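Local coordinates for B12-binding domain-containing protein (Kitasatospora setae, PDB 6WTE) that binds cobalamin and a [4Fe-4S] cluster and, as the radical SAM methylase TsrM, transfers methyl groups by a non-radical mechanism, at residues A99-G104 / F119-G124. Numbering follows the deposited sequence.
Sequences APVVGG and FGIEYG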
# COMPACT_ATOMS: atom_id res chain seq x y z
N ALA A 99 -13.78 10.85 23.45
CA ALA A 99 -13.27 11.69 22.38
C ALA A 99 -13.66 11.09 21.03
O ALA A 99 -13.71 9.86 20.89
CB ALA A 99 -11.75 11.82 22.45
N PRO A 100 -13.97 11.91 20.03
CA PRO A 100 -14.30 11.36 18.71
C PRO A 100 -13.11 10.64 18.11
O PRO A 100 -11.95 10.99 18.36
CB PRO A 100 -14.68 12.59 17.89
CG PRO A 100 -13.91 13.71 18.55
CD PRO A 100 -13.91 13.38 20.02
N VAL A 101 -13.40 9.61 17.33
CA VAL A 101 -12.39 8.83 16.62
C VAL A 101 -12.52 9.14 15.14
O VAL A 101 -13.63 9.11 14.58
CB VAL A 101 -12.56 7.32 16.89
CG1 VAL A 101 -11.53 6.53 16.08
CG2 VAL A 101 -12.41 7.03 18.39
N VAL A 102 -11.39 9.43 14.50
CA VAL A 102 -11.33 9.63 13.05
C VAL A 102 -10.41 8.58 12.47
O VAL A 102 -9.32 8.31 13.01
CB VAL A 102 -10.86 11.05 12.67
CG1 VAL A 102 -9.52 11.38 13.32
CG2 VAL A 102 -10.77 11.20 11.15
N GLY A 103 -10.84 7.97 11.36
CA GLY A 103 -10.07 6.97 10.65
C GLY A 103 -9.48 7.52 9.37
O GLY A 103 -10.02 8.46 8.77
N GLY A 104 -8.37 6.94 8.94
CA GLY A 104 -7.73 7.27 7.68
C GLY A 104 -6.76 6.16 7.35
O GLY A 104 -6.61 5.20 8.10
N PHE A 119 -16.43 0.21 11.88
CA PHE A 119 -15.70 0.51 13.12
C PHE A 119 -16.57 1.23 14.13
O PHE A 119 -16.22 1.26 15.32
CB PHE A 119 -14.48 1.37 12.82
CG PHE A 119 -13.39 0.67 12.04
CD1 PHE A 119 -13.20 -0.70 12.15
CD2 PHE A 119 -12.56 1.40 11.21
CE1 PHE A 119 -12.18 -1.33 11.43
CE2 PHE A 119 -11.55 0.78 10.50
CZ PHE A 119 -11.37 -0.59 10.61
N GLY A 120 -17.67 1.84 13.70
CA GLY A 120 -18.52 2.59 14.61
C GLY A 120 -17.91 3.89 15.08
O GLY A 120 -18.13 4.28 16.23
N ILE A 121 -17.15 4.57 14.22
CA ILE A 121 -16.42 5.76 14.61
C ILE A 121 -17.11 6.99 14.02
O ILE A 121 -17.97 6.89 13.14
CB ILE A 121 -14.94 5.70 14.19
CG1 ILE A 121 -14.80 5.57 12.66
CG2 ILE A 121 -14.24 4.57 14.91
CD1 ILE A 121 -13.34 5.53 12.16
N GLU A 122 -16.73 8.16 14.53
CA GLU A 122 -17.40 9.40 14.17
C GLU A 122 -17.02 9.91 12.79
O GLU A 122 -17.87 10.42 12.06
CB GLU A 122 -17.10 10.48 15.22
CG GLU A 122 -17.90 10.36 16.51
CD GLU A 122 -17.36 9.33 17.48
OE1 GLU A 122 -16.23 8.82 17.29
OE2 GLU A 122 -18.06 9.05 18.47
N TYR A 123 -15.74 9.81 12.42
CA TYR A 123 -15.24 10.52 11.25
C TYR A 123 -14.30 9.63 10.45
O TYR A 123 -13.66 8.73 10.98
CB TYR A 123 -14.51 11.82 11.62
CG TYR A 123 -15.35 12.72 12.48
CD1 TYR A 123 -16.52 13.28 11.98
CD2 TYR A 123 -14.98 13.01 13.78
CE1 TYR A 123 -17.31 14.10 12.76
CE2 TYR A 123 -15.76 13.84 14.57
CZ TYR A 123 -16.92 14.38 14.05
OH TYR A 123 -17.70 15.20 14.83
N GLY A 124 -14.21 9.95 9.16
CA GLY A 124 -13.27 9.28 8.29
C GLY A 124 -12.72 10.24 7.25
O GLY A 124 -13.33 11.26 6.92
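V101 N and E122 OE1 meet in a nearly straight hydrogen bond of 2.9 Å (171°), the amide approaching from above the carboxylate plane. A glutamate suits this place because its chain, bent at chi2 (80°), brings OE1 alongside P100 CA to the V101 amide, where a backbone carbonyl of the neighbouring strand would otherwise serve. Parallel pairing then takes over: Y123 N binds V101 O at 3.1 Å, and G103 N binds Y123 O at 2.9 Å. On one face of the sheet V102 CG2, whose residue also touches cobalamin, rests on Y123 CB (3.8 Å), while P100 CB touches ring atom CE2 of Y123 at 3.7 Å. V101 CG1 packs against I121 CG2 at 3.5 Å, and I121 CD1 reaches G103 N at 3.6 Å, where a side chain on the glycine would crowd it. R94 forms a salt bridge to E122 OE1; an alanine at E122 would probably leave V101 N without its acceptor and R94 without this carboxylate. G120, with positive phi, closes helix 112-119 in a Schellman motif. Strands 101-104 and 123-124, joined through helices, make a beta-alpha-beta crossover of the B12-binding domain, with strand 63-67 beyond 101-104, helix 130-141 against V102 and Y123, and helix 83-96 against V101 and I121.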